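Local coordinates for protein type C neurotoxin (Clostridium botulinum, PDB 3PME) that probably recognises and binds the surface of nerve cells, as the receptor-binding domain of a botulinum C/D mosaic neurotoxin, so that the toxin can enter them, at residues V35-Y39 and T40-K44; K44-S47 and S48-I52; S164-I167 and E168-D171; Y62-I65 and Y66-S70; T310-Y314 and A315-G319. All blocks are in the same frame, centred on the assembly; numbering follows the deposited sequence.

How the contacts relate
Five local contacts, each within one continuous stretch, illustrate how a two-domain receptor-binding module fixes its loops by short-range bonds. Contacts 1 to 4 fall in the N-terminal concanavalin-like part, contact 5 in the C-terminal trefoil part. Contacts 1 and 2 share Lys44 and strand 42-45, their centres about 13 Å apart, and touch where Phe43 CD2 meets Ile52 CD1 at 3.4 Å. Contacts 3 and 4 lie with centres about 15 Å apart and do not touch. Contact 5 is remote, about 49 Å from contact 1 and 67 Å from contact 4, centre to centre, and near the disulfide Cys321-Cys325. Asp42 and, less firmly, Asp50 each end a turn and reach back to backbone N-H groups.

Contact 1: residues V35-Y39 and T40-K44; sequences VNTIY and TNDFK
The carboxylate of Asp42 reaches back under the loop that precedes it and meets the backbone N-H groups of Thr37, Ile38 and Tyr39. Its CG stands between the backbone N and the carbonyl carbon (chi1 81°), a torsion that turns the group into the loop. OD1 accepts from Thr37 N at 2.9 Å, on its syn side, some 21° out of the carboxylate plane. OD2 takes two donors: Ile38 N, again syn, and Tyr39 N at 2.8 Å, which comes from above the carboxylate plane along a nearly straight bond (173°). With both oxygens engaged, the rotation of the carboxylate is fixed. A water links Thr37 OG1 to Asp42 OD1, 2.7 Å from each.

The backbone closes the loop at both ends. Asn36 N donates to Asp42 O at 3.0 Å, and Asp42 N to Tyr39 O, which completes a type I turn from Tyr39 to Asp42. Next to this, Val35 CG1 packs against Phe43 CB at 4.0 Å, the two residues forming a non-hydrogen-bonded antiparallel pair. The Tyr39 ring leads away, its OH bonding to Gly228 O and the ring meeting Arg196 in a cation-pi contact. The whole is a beta hairpin between strands 34-35 and 42-45, its connection organised around one buried aspartate in the concanavalin-like domain.

Contact 2: residues K44-S47 and S48-I52; sequences KLSS and SGDKI
Asp50 turns its side chain back across the chain toward Ser46 and Ser47, with CG beside its own backbone N and anti to the carbonyl carbon (chi1 -55°). That torsion swings the carboxylate against the two serines, both oxygens lying near Ser47 CB. OD2 is the one nearest the N-H groups, accepting a weak bond from Ser46 N at 3.3 Å and lying 3.0 Å from Ser47 N. OD1, 3.5 Å from Ser47 CB, takes a further weak bond from Asp32 N. The carboxylate is thus set between the end of one strand and the loop before strand 34-35, largely buried.

The Ser47 side chain stands roughly at right angles to it. Its OG is anti to the backbone N (chi1 168°), and from there it accepts a long, weak bond from Gly49 N at 3.5 Å. Between these two side chains the backbone makes a type I beta turn from Ser47 to Asp50, closed by Asp50 N donating to Ser47 O at 3.1 Å. The turn leads from strand 42-45, in the large antiparallel sheet, to strand 51-55, in a three-stranded one, so the chain changes sheets here in the concanavalin-like domain.

A water lies 2.8 Å from Ser47 O and 2.7 Å from Asp50 O, but has more acceptors in reach than protons to give. Leu45 sends CD2 to within 4.2 Å of Asp50 O, bringing an apolar branch up to the carbonyl at the end of the turn. Ser48 OG points to a partner beyond it, the carbonyl of Asp184, whose carboxylate also forms a salt bridge with Lys51.

Contact 3: residues S164-I167 and E168-D171; sequences SERI and EDLD
A type I beta turn from Ile167 to Leu170 takes the chain off the end of strand 160-166, and the side chains on its two flanks behave quite differently. The turn is closed by Leu170 N, which donates to Ile167 O at 3.0 Å. A water donates to the same Ile167 O and to Leu170 O, 2.9 and 2.8 Å away, bridging the two carbonyls and giving Ile167 O a second donor.

On the polar flank, Asp169 bends back beside Arg166. Its CG lies between the backbone N and the carbonyl carbon (chi1 57°), which carries the carboxylate toward the arginine chain, and the two side chains cross at about a right angle. Arg166 NE is 3.9 Å from Asp169 OD2, a long salt bridge, with the guanidinium and carboxylate planes 40° apart. Arg166 CG, on the aliphatic part of the chain, comes within 3.6 Å of Asp169 OD1. The stronger charge partner of Asp169 OD2 is Lys121, whose NZ also bonds to Arg166 O; this amine ties the end of the strand to the turn and probably stabilises the negative charge of the carboxylate.

On the apolar flank, Ile167 and Leu170 approach with CB and CD1 4.2 Å apart, both buried. Ile167 also touches Met153 on strand 152-157, while both residues rest on Leu113 of strand 108-114, and Leu170 reaches Lys121 of strand 120-126, so the turn lies across strands of two antiparallel sheets.

Contact 4: residues Y62-I65 and Y66-S70; sequences YSAI and YENSS
Ile65 packs its CD1 against Ser69 CB at 3.5 Å, tighter than an ordinary carbon contact and the closest apolar touch between the two segments. CG1 stands anti to the backbone N (chi1 -161°), and together with the bend at chi2 (72°) this carries CD1 to Ser69. The backbone is gripped as firmly: Ala64 O accepts from both Glu67 N and Asn68 N at 2.7 Å, the second almost in line with the carbonyl (168°). Tyr66 N donates to Ser63 O over a longer 3.3 Å, and Ile65 CA makes a CA-H...O contact with Asn68 O. Before them, Ser63 OG accepts from Ile65 N at 3.2 Å, an ST turn at the start of the 3-10 segment; the same hydroxyl bonds to Ile60 O.

The other side is looser. Glu67 is exposed, its extended chain touching Ala64 O through CB and CG alone, and the Tyr66 side chain leaves the contact, its OH bonding to Leu175 N. In the fold, this short 3-10 turn feeds strand 68-77, which runs between strands 141-148 and 193-201; Ser69 OG bonds to Asn147, and Ile65 rests on Ile200.

Contact 5: residues T310-Y314 and A315-G319; sequences TDTIY and ATQGG
Thr312 OG1 donates to Gln317 OE1 at 2.7 Å, meeting a lone pair in the carbonyl plane, and the two side chains cross at about a right angle. The hydroxyl sits between the backbone N and the carbonyl carbon (chi1 63°), a torsion that turns it toward the glutamine. Two backbone bonds accompany it: Gln317 N donates to Tyr314 O at 3.0 Å, and Gly318 N to Ala315 O at 3.1 Å, so that a short 3-10 turn forms over residues 315-317.

This turn belongs to the loop between strands 302-308 and 326-332 of the trefoil-like domain, where Thr312 also touches both halves of the disulfide Cys321-Cys325.

Among the van der Waals contacts, the Tyr314 and Gln317 side chains run side by side in the same direction. The amide stands nearly perpendicular to the ring (88°), with Gln317 OE1 at the ring edge, 3.7 Å from Tyr314 CD2, while Ile313 CG1 covers one face of that ring at 3.5 Å above its plane. Asp311 OD1 approaches Gly319 CA at 3.5 Å. Arg377, from another loop, touches Asp311 and bonds to Thr312 O.

Contact 1: residues V35-Y39 and T40-K44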
loop_
_atom_site.group_PDB
_atom_site.type_symbol
_atom_site.label_atom_id
_atom_site.label_comp_id
_atom_site.label_asym_id
_atom_site.label_seq_id
_atom_site.Cartn_x
_atom_site.Cartn_y
_atom_site.Cartn_z
ATOM N N VAL A 35 -0.216 -6.504 -17.168
ATOM C CA VAL A 35 0.445 -5.232 -16.911
ATOM C C VAL A 35 -0.566 -4.117 -16.689
ATOM O O VAL A 35 -1.695 -4.174 -17.191
ATOM C CB VAL A 35 1.418 -4.837 -18.062
ATOM C CG1 VAL A 35 2.462 -5.918 -18.277
ATOM C CG2 VAL A 35 0.641 -4.550 -19.353
ATOM N N ASN A 36 -0.161 -3.110 -15.922
ATOM C CA ASN A 36 -0.981 -1.937 -15.687
ATOM C C ASN A 36 -2.347 -2.333 -15.151
ATOM O O ASN A 36 -3.389 -1.991 -15.728
ATOM C CB ASN A 36 -1.124 -1.131 -16.980
ATOM C CG ASN A 36 -1.812 0.197 -16.767
ATOM O OD1 ASN A 36 -2.101 0.592 -15.637
ATOM N ND2 ASN A 36 -2.084 0.898 -17.861
ATOM N N THR A 37 -2.354 -3.081 -14.057
ATOM C CA THR A 37 -3.624 -3.511 -13.476
ATOM C C THR A 37 -4.044 -2.668 -12.269
ATOM O O THR A 37 -5.238 -2.421 -12.064
ATOM C CB THR A 37 -3.617 -5.005 -13.121
ATOM O OG1 THR A 37 -2.635 -5.265 -12.110
ATOM C CG2 THR A 37 -3.308 -5.843 -14.355
ATOM N N ILE A 38 -3.069 -2.224 -11.475
ATOM C CA ILE A 38 -3.342 -1.381 -10.306
ATOM C C ILE A 38 -2.690 -0.014 -10.479
ATOM O O ILE A 38 -3.331 1.025 -10.298
ATOM C CB ILE A 38 -2.788 -2.027 -9.016
ATOM C CG1 ILE A 38 -3.361 -3.435 -8.818
ATOM C CG2 ILE A 38 -3.070 -1.135 -7.807
ATOM C CD1 ILE A 38 -2.722 -4.206 -7.680
ATOM N N TYR A 39 -1.402 -0.028 -10.820
ATOM C CA TYR A 39 -0.631 1.174 -11.103
ATOM C C TYR A 39 -0.118 1.113 -12.534
ATOM O O TYR A 39 0.172 0.031 -13.050
ATOM C CB TYR A 39 0.576 1.281 -10.152
ATOM C CG TYR A 39 0.219 1.780 -8.775
ATOM C CD1 TYR A 39 0.117 3.139 -8.520
ATOM C CD2 TYR A 39 -0.029 0.894 -7.731
ATOM C CE1 TYR A 39 -0.214 3.608 -7.262
ATOM C CE2 TYR A 39 -0.353 1.352 -6.469
ATOM C CZ TYR A 39 -0.443 2.707 -6.241
ATOM O OH TYR A 39 -0.779 3.193 -4.994
ATOM N N THR A 40 0.032 2.279 -13.151
ATOM C CA THR A 40 0.428 2.378 -14.557
ATOM C C THR A 40 1.617 1.508 -14.941
ATOM O O THR A 40 1.571 0.797 -15.937
ATOM C CB THR A 40 0.724 3.825 -14.946
ATOM O OG1 THR A 40 -0.471 4.606 -14.799
ATOM C CG2 THR A 40 1.190 3.900 -16.383
ATOM N N ASN A 41 2.677 1.564 -14.146
ATOM C CA ASN A 41 3.917 0.883 -14.495
ATOM C C ASN A 41 4.071 -0.450 -13.769
ATOM O O ASN A 41 5.197 -0.889 -13.497
ATOM C CB ASN A 41 5.109 1.793 -14.212
ATOM C CG ASN A 41 5.042 3.090 -15.008
ATOM O OD1 ASN A 41 4.665 3.084 -16.186
ATOM N ND2 ASN A 41 5.399 4.202 -14.373
ATOM N N ASP A 42 2.949 -1.101 -13.455
ATOM C CA ASP A 42 3.019 -2.377 -12.740
ATOM C C ASP A 42 2.956 -3.598 -13.646
ATOM O O ASP A 42 2.602 -3.506 -14.822
ATOM C CB ASP A 42 2.032 -2.464 -11.552
ATOM C CG ASP A 42 0.618 -2.821 -11.954
ATOM O OD1 ASP A 42 0.380 -3.395 -13.040
ATOM O OD2 ASP A 42 -0.277 -2.540 -11.132
ATOM N N PHE A 43 3.375 -4.731 -13.098
ATOM C CA PHE A 43 3.201 -6.009 -13.747
ATOM C C PHE A 43 3.031 -7.088 -12.691
ATOM O O PHE A 43 3.501 -6.946 -11.557
ATOM C CB PHE A 43 4.316 -6.325 -14.760
ATOM C CG PHE A 43 5.716 -6.228 -14.211
ATOM C CD1 PHE A 43 6.423 -5.034 -14.280
ATOM C CD2 PHE A 43 6.337 -7.340 -13.670
ATOM C CE1 PHE A 43 7.724 -4.947 -13.801
ATOM C CE2 PHE A 43 7.645 -7.263 -13.190
ATOM C CZ PHE A 43 8.333 -6.065 -13.259
ATOM N N LYS A 44 2.321 -8.144 -13.054
ATOM C CA LYS A 44 1.955 -9.187 -12.121
ATOM C C LYS A 44 2.624 -10.489 -12.523
ATOM O O LYS A 44 2.590 -10.883 -13.693
ATOM C CB LYS A 44 0.433 -9.355 -12.137
ATOM C CG LYS A 44 -0.126 -10.312 -11.109
ATOM C CD LYS A 44 -1.644 -10.435 -11.264
ATOM C CE LYS A 44 -2.241 -11.341 -10.205
ATOM N NZ LYS A 44 -3.714 -11.480 -10.388
HETATM O O HOH W 1 -0.292 -6.004 -13.205
#

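Contact 2: residues K44-S47 and S48-I52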
loop_
_atom_site.group_PDB
_atom_site.type_symbol
_atom_site.label_atom_id
_atom_site.label_comp_id
_atom_site.label_asym_id
_atom_site.label_seq_id
_atom_site.Cartn_x
_atom_site.Cartn_y
_atom_site.Cartn_z
ATOM N N LYS A 44 2.321 -8.144 -13.054
ATOM C CA LYS A 44 1.955 -9.187 -12.121
ATOM C C LYS A 44 2.624 -10.489 -12.523
ATOM O O LYS A 44 2.590 -10.883 -13.693
ATOM C CB LYS A 44 0.433 -9.355 -12.137
ATOM C CG LYS A 44 -0.126 -10.312 -11.109
ATOM C CD LYS A 44 -1.644 -10.435 -11.264
ATOM C CE LYS A 44 -2.241 -11.341 -10.205
ATOM N NZ LYS A 44 -3.714 -11.480 -10.388
ATOM N N LEU A 45 3.241 -11.151 -11.551
ATOM C CA LEU A 45 3.767 -12.490 -11.755
ATOM C C LEU A 45 2.887 -13.454 -10.969
ATOM O O LEU A 45 2.879 -13.433 -9.736
ATOM C CB LEU A 45 5.221 -12.570 -11.295
ATOM C CG LEU A 45 6.143 -11.499 -11.879
ATOM C CD1 LEU A 45 7.550 -11.622 -11.307
ATOM C CD2 LEU A 45 6.174 -11.587 -13.401
ATOM N N SER A 46 2.126 -14.280 -11.681
ATOM C CA SER A 46 1.132 -15.135 -11.029
ATOM C C SER A 46 1.174 -16.581 -11.496
ATOM O O SER A 46 0.442 -17.425 -10.976
ATOM C CB SER A 46 -0.277 -14.565 -11.218
ATOM O OG SER A 46 -0.623 -14.461 -12.592
ATOM N N SER A 47 2.029 -16.868 -12.471
ATOM C CA SER A 47 2.154 -18.220 -13.007
ATOM C C SER A 47 3.594 -18.567 -13.365
ATOM O O SER A 47 4.395 -17.693 -13.697
ATOM C CB SER A 47 1.257 -18.396 -14.233
ATOM O OG SER A 47 1.569 -19.600 -14.911
ATOM N N SER A 48 3.905 -19.856 -13.307
ATOM C CA SER A 48 5.241 -20.362 -13.601
ATOM C C SER A 48 5.771 -19.931 -14.973
ATOM O O SER A 48 6.981 -19.811 -15.168
ATOM C CB SER A 48 5.252 -21.892 -13.492
ATOM O OG SER A 48 6.563 -22.408 -13.640
ATOM N N GLY A 49 4.873 -19.701 -15.925
ATOM C CA GLY A 49 5.284 -19.356 -17.277
ATOM C C GLY A 49 5.383 -17.867 -17.568
ATOM O O GLY A 49 5.894 -17.467 -18.615
ATOM N N ASP A 50 4.888 -17.042 -16.652
ATOM C CA ASP A 50 4.897 -15.598 -16.845
ATOM C C ASP A 50 6.318 -15.068 -16.666
ATOM O O ASP A 50 6.872 -15.165 -15.579
ATOM C CB ASP A 50 3.984 -14.914 -15.821
ATOM C CG ASP A 50 2.565 -15.447 -15.841
ATOM O OD1 ASP A 50 2.201 -16.164 -16.803
ATOM O OD2 ASP A 50 1.810 -15.135 -14.890
ATOM N N LYS A 51 6.906 -14.506 -17.719
ATOM C CA LYS A 51 8.247 -13.926 -17.608
ATOM C C LYS A 51 8.397 -12.639 -18.396
ATOM O O LYS A 51 7.837 -12.491 -19.479
ATOM C CB LYS A 51 9.311 -14.902 -18.107
ATOM C CG LYS A 51 9.397 -16.207 -17.355
ATOM C CD LYS A 51 10.614 -16.988 -17.815
ATOM C CE LYS A 51 10.679 -18.345 -17.144
ATOM N NZ LYS A 51 10.615 -18.203 -15.665
ATOM N N ILE A 52 9.169 -11.706 -17.855
ATOM C CA ILE A 52 9.600 -10.558 -18.628
ATOM C C ILE A 52 11.103 -10.697 -18.809
ATOM O O ILE A 52 11.833 -10.818 -17.834
ATOM C CB ILE A 52 9.296 -9.242 -17.917
ATOM C CG1 ILE A 52 7.794 -9.113 -17.645
ATOM C CG2 ILE A 52 9.806 -8.068 -18.751
ATOM C CD1 ILE A 52 7.416 -7.841 -16.902
HETATM O O HOH W 2 6.075 -15.599 -13.033
#

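Contact 3: residues S164-I167 and E168-D171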
loop_
_atom_site.group_PDB
_atom_site.type_symbol
_atom_site.label_atom_id
_atom_site.label_comp_id
_atom_site.label_asym_id
_atom_site.label_seq_id
_atom_site.Cartn_x
_atom_site.Cartn_y
_atom_site.Cartn_z
ATOM N N SER A 164 22.823 -3.409 5.767
ATOM C CA SER A 164 24.004 -3.200 4.948
ATOM C C SER A 164 24.812 -4.493 4.943
ATOM O O SER A 164 24.732 -5.290 5.881
ATOM C CB SER A 164 24.844 -2.054 5.512
ATOM O OG SER A 164 25.989 -1.812 4.702
ATOM N N GLU A 165 25.567 -4.709 3.872
ATOM C CA GLU A 165 26.427 -5.874 3.757
ATOM C C GLU A 165 27.680 -5.513 2.979
ATOM O O GLU A 165 27.633 -4.831 1.957
ATOM C CB GLU A 165 25.692 -7.040 3.081
ATOM C CG GLU A 165 26.491 -8.336 3.075
ATOM C CD GLU A 165 26.515 -9.012 4.432
ATOM O OE1 GLU A 165 25.698 -8.639 5.299
ATOM O OE2 GLU A 165 27.341 -9.928 4.629
ATOM N N ARG A 166 28.816 -5.978 3.475
ATOM C CA ARG A 166 30.086 -5.676 2.841
ATOM C C ARG A 166 30.215 -6.471 1.548
ATOM O O ARG A 166 29.909 -7.660 1.523
ATOM C CB ARG A 166 31.214 -6.032 3.807
ATOM C CG ARG A 166 32.590 -5.641 3.354
ATOM C CD ARG A 166 33.560 -5.762 4.528
ATOM N NE ARG A 166 33.620 -7.122 5.060
ATOM C CZ ARG A 166 32.874 -7.580 6.065
ATOM N NH1 ARG A 166 31.991 -6.788 6.667
ATOM N NH2 ARG A 166 33.009 -8.838 6.466
ATOM N N ILE A 167 30.639 -5.812 0.476
ATOM C CA ILE A 167 30.873 -6.513 -0.784
ATOM C C ILE A 167 32.273 -6.259 -1.332
ATOM O O ILE A 167 32.668 -6.855 -2.329
ATOM C CB ILE A 167 29.819 -6.166 -1.870
ATOM C CG1 ILE A 167 29.770 -4.657 -2.131
ATOM C CG2 ILE A 167 28.439 -6.696 -1.478
ATOM C CD1 ILE A 167 28.968 -4.272 -3.353
ATOM N N GLU A 168 33.017 -5.381 -0.664
ATOM C CA GLU A 168 34.355 -5.024 -1.109
ATOM C C GLU A 168 35.270 -6.237 -1.048
ATOM O O GLU A 168 36.317 -6.266 -1.694
ATOM C CB GLU A 168 34.920 -3.900 -0.236
ATOM C CG GLU A 168 36.221 -3.306 -0.756
ATOM C CD GLU A 168 36.863 -2.351 0.237
ATOM O OE1 GLU A 168 36.471 -2.375 1.428
ATOM O OE2 GLU A 168 37.762 -1.583 -0.177
ATOM N N ASP A 169 34.870 -7.239 -0.273
ATOM C CA ASP A 169 35.664 -8.451 -0.105
ATOM C C ASP A 169 35.303 -9.582 -1.083
ATOM O O ASP A 169 35.963 -10.620 -1.105
ATOM C CB ASP A 169 35.572 -8.953 1.344
ATOM C CG ASP A 169 34.139 -9.221 1.790
ATOM O OD1 ASP A 169 33.215 -8.503 1.346
ATOM O OD2 ASP A 169 33.939 -10.149 2.602
ATOM N N LEU A 170 34.249 -9.404 -1.873
ATOM C CA LEU A 170 33.956 -10.375 -2.927
ATOM C C LEU A 170 35.080 -10.311 -3.944
ATOM O O LEU A 170 35.780 -9.305 -4.051
ATOM C CB LEU A 170 32.631 -10.057 -3.633
ATOM C CG LEU A 170 31.335 -10.400 -2.894
ATOM C CD1 LEU A 170 30.109 -9.964 -3.709
ATOM C CD2 LEU A 170 31.267 -11.875 -2.581
ATOM N N ASP A 171 35.251 -11.384 -4.706
ATOM C CA ASP A 171 36.120 -11.302 -5.870
ATOM C C ASP A 171 35.303 -10.753 -7.036
ATOM O O ASP A 171 34.239 -10.166 -6.822
ATOM C CB ASP A 171 36.752 -12.661 -6.145
ATOM C CG ASP A 171 37.714 -13.065 -5.035
ATOM O OD1 ASP A 171 38.584 -12.241 -4.693
ATOM O OD2 ASP A 171 37.579 -14.179 -4.486
HETATM O O HOH W 3 34.567 -6.802 -4.461
#

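Contact 4: residues Y62-I65 and Y66-S70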
loop_
_atom_site.group_PDB
_atom_site.type_symbol
_atom_site.label_atom_id
_atom_site.label_comp_id
_atom_site.label_asym_id
_atom_site.label_seq_id
_atom_site.Cartn_x
_atom_site.Cartn_y
_atom_site.Cartn_z
ATOM N N TYR A 62 29.718 -1.014 -19.688
ATOM C CA TYR A 62 31.036 -0.395 -19.707
ATOM C C TYR A 62 30.915 1.046 -19.227
ATOM O O TYR A 62 31.051 1.998 -20.006
ATOM C CB TYR A 62 31.654 -0.455 -21.103
ATOM C CG TYR A 62 33.110 -0.068 -21.122
ATOM C CD1 TYR A 62 34.095 -0.962 -20.714
ATOM C CD2 TYR A 62 33.504 1.193 -21.543
ATOM C CE1 TYR A 62 35.431 -0.602 -20.733
ATOM C CE2 TYR A 62 34.832 1.556 -21.564
ATOM C CZ TYR A 62 35.788 0.658 -21.160
ATOM O OH TYR A 62 37.108 1.038 -21.182
ATOM N N SER A 63 30.660 1.192 -17.932
ATOM C CA SER A 63 30.345 2.486 -17.341
ATOM C C SER A 63 30.475 2.395 -15.826
ATOM O O SER A 63 30.935 1.386 -15.294
ATOM C CB SER A 63 28.914 2.891 -17.692
ATOM O OG SER A 63 27.980 2.084 -16.990
ATOM N N ALA A 64 30.039 3.446 -15.139
ATOM C CA ALA A 64 30.106 3.496 -13.683
ATOM C C ALA A 64 29.293 2.387 -13.030
ATOM O O ALA A 64 29.471 2.123 -11.849
ATOM C CB ALA A 64 29.636 4.849 -13.179
ATOM N N ILE A 65 28.411 1.748 -13.799
ATOM C CA ILE A 65 27.541 0.689 -13.278
ATOM C C ILE A 65 28.345 -0.436 -12.648
ATOM O O ILE A 65 27.890 -1.103 -11.716
ATOM C CB ILE A 65 26.632 0.089 -14.379
ATOM C CG1 ILE A 65 25.440 -0.633 -13.752
ATOM C CG2 ILE A 65 27.403 -0.859 -15.280
ATOM C CD1 ILE A 65 24.424 0.292 -13.156
ATOM N N TYR A 66 29.556 -0.647 -13.148
ATOM C CA TYR A 66 30.391 -1.695 -12.592
ATOM C C TYR A 66 31.019 -1.279 -11.263
ATOM O O TYR A 66 31.522 -2.121 -10.523
ATOM C CB TYR A 66 31.459 -2.127 -13.597
ATOM C CG TYR A 66 31.210 -3.493 -14.199
ATOM C CD1 TYR A 66 31.246 -4.631 -13.407
ATOM C CD2 TYR A 66 30.962 -3.644 -15.555
ATOM C CE1 TYR A 66 31.036 -5.883 -13.948
ATOM C CE2 TYR A 66 30.738 -4.893 -16.110
ATOM C CZ TYR A 66 30.781 -6.010 -15.298
ATOM O OH TYR A 66 30.571 -7.255 -15.834
ATOM N N GLU A 67 30.989 0.016 -10.958
ATOM C CA GLU A 67 31.516 0.510 -9.689
ATOM C C GLU A 67 30.409 0.853 -8.700
ATOM O O GLU A 67 30.535 0.604 -7.503
ATOM C CB GLU A 67 32.385 1.750 -9.914
ATOM C CG GLU A 67 33.412 1.601 -11.028
ATOM C CD GLU A 67 33.976 2.943 -11.470
ATOM O OE1 GLU A 67 34.170 3.824 -10.602
ATOM O OE2 GLU A 67 34.215 3.121 -12.685
ATOM N N ASN A 68 29.327 1.437 -9.203
ATOM C CA ASN A 68 28.225 1.846 -8.340
ATOM C C ASN A 68 26.883 1.852 -9.058
ATOM O O ASN A 68 26.789 2.235 -10.224
ATOM C CB ASN A 68 28.500 3.215 -7.699
ATOM C CG ASN A 68 29.054 4.236 -8.683
ATOM O OD1 ASN A 68 28.561 4.386 -9.803
ATOM N ND2 ASN A 68 30.097 4.953 -8.257
ATOM N N SER A 69 25.835 1.423 -8.358
ATOM C CA SER A 69 24.518 1.360 -8.973
ATOM C C SER A 69 23.448 1.448 -7.907
ATOM O O SER A 69 23.723 1.286 -6.718
ATOM C CB SER A 69 24.340 0.032 -9.701
ATOM O OG SER A 69 24.282 -1.021 -8.753
ATOM N N SER A 70 22.221 1.691 -8.353
ATOM C CA SER A 70 21.057 1.584 -7.489
ATOM C C SER A 70 19.951 0.877 -8.256
ATOM O O SER A 70 19.828 1.019 -9.473
ATOM C CB SER A 70 20.577 2.957 -7.025
ATOM O OG SER A 70 21.634 3.684 -6.397
#

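Contact 5: residues T310-Y314 and A315-G319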
loop_
_atom_site.group_PDB
_atom_site.type_symbol
_atom_site.label_atom_id
_atom_site.label_comp_id
_atom_site.label_asym_id
_atom_site.label_seq_id
_atom_site.Cartn_x
_atom_site.Cartn_y
_atom_site.Cartn_z
ATOM N N THR A 310 -26.544 15.919 14.696
ATOM C CA THR A 310 -26.590 17.369 14.880
ATOM C C THR A 310 -26.282 17.765 16.327
ATOM O O THR A 310 -25.701 18.821 16.582
ATOM C CB THR A 310 -27.978 17.923 14.486
ATOM O OG1 THR A 310 -28.968 17.293 15.293
ATOM C CG2 THR A 310 -28.278 17.606 13.030
ATOM N N ASP A 311 -26.678 16.919 17.273
ATOM C CA ASP A 311 -26.370 17.172 18.681
ATOM C C ASP A 311 -25.289 16.227 19.204
ATOM O O ASP A 311 -25.080 15.144 18.651
ATOM C CB ASP A 311 -27.633 17.086 19.539
ATOM C CG ASP A 311 -28.530 18.307 19.378
ATOM O OD1 ASP A 311 -28.101 19.284 18.722
ATOM O OD2 ASP A 311 -29.658 18.294 19.912
ATOM N N THR A 312 -24.606 16.647 20.266
ATOM C CA THR A 312 -23.515 15.845 20.832
ATOM C C THR A 312 -24.035 14.611 21.567
ATOM O O THR A 312 -25.236 14.465 21.774
ATOM C CB THR A 312 -22.653 16.648 21.831
ATOM O OG1 THR A 312 -23.464 17.041 22.948
ATOM C CG2 THR A 312 -22.049 17.879 21.171
ATOM N N ILE A 313 -23.115 13.751 22.003
ATOM C CA ILE A 313 -23.474 12.490 22.648
ATOM C C ILE A 313 -23.922 12.664 24.099
ATOM O O ILE A 313 -24.324 11.704 24.751
ATOM C CB ILE A 313 -22.319 11.472 22.570
ATOM C CG1 ILE A 313 -21.047 12.045 23.204
ATOM C CG2 ILE A 313 -22.039 11.103 21.111
ATOM C CD1 ILE A 313 -19.950 10.978 23.411
ATOM N N TYR A 314 -23.820 13.889 24.598
ATOM C CA TYR A 314 -24.109 14.173 26.001
ATOM C C TYR A 314 -25.357 15.027 26.103
ATOM O O TYR A 314 -25.345 16.196 25.715
ATOM C CB TYR A 314 -22.922 14.897 26.644
ATOM C CG TYR A 314 -21.604 14.165 26.512
ATOM C CD1 TYR A 314 -21.470 12.856 26.954
ATOM C CD2 TYR A 314 -20.500 14.783 25.939
ATOM C CE1 TYR A 314 -20.256 12.186 26.840
ATOM C CE2 TYR A 314 -19.284 14.122 25.817
ATOM C CZ TYR A 314 -19.173 12.826 26.263
ATOM O OH TYR A 314 -17.964 12.160 26.153
ATOM N N ALA A 315 -26.421 14.437 26.639
ATOM C CA ALA A 315 -27.742 15.080 26.665
ATOM C C ALA A 315 -27.745 16.418 27.397
ATOM O O ALA A 315 -28.497 17.326 27.035
ATOM C CB ALA A 315 -28.774 14.136 27.274
ATOM N N THR A 316 -26.904 16.543 28.422
ATOM C CA THR A 316 -26.870 17.759 29.234
ATOM C C THR A 316 -26.306 18.960 28.492
ATOM O O THR A 316 -26.369 20.087 28.988
ATOM C CB THR A 316 -26.068 17.568 30.534
ATOM O OG1 THR A 316 -24.755 17.082 30.223
ATOM C CG2 THR A 316 -26.780 16.591 31.455
ATOM N N GLN A 317 -25.754 18.739 27.306
ATOM C CA GLN A 317 -25.195 19.858 26.557
ATOM C C GLN A 317 -26.286 20.570 25.763
ATOM O O GLN A 317 -26.092 21.687 25.284
ATOM C CB GLN A 317 -23.994 19.420 25.712
ATOM C CG GLN A 317 -22.798 19.084 26.614
ATOM C CD GLN A 317 -21.594 18.527 25.881
ATOM O OE1 GLN A 317 -21.690 18.080 24.733
ATOM N NE2 GLN A 317 -20.437 18.549 26.551
ATOM N N GLY A 318 -27.438 19.913 25.660
ATOM C CA GLY A 318 -28.649 20.542 25.163
ATOM C C GLY A 318 -28.498 21.222 23.818
ATOM O O GLY A 318 -29.067 22.289 23.592
ATOM N N GLY A 319 -27.731 20.604 22.925
ATOM C CA GLY A 319 -27.531 21.137 21.589
ATOM C C GLY A 319 -26.763 22.448 21.519
ATOM O O GLY A 319 -26.697 23.072 20.458
#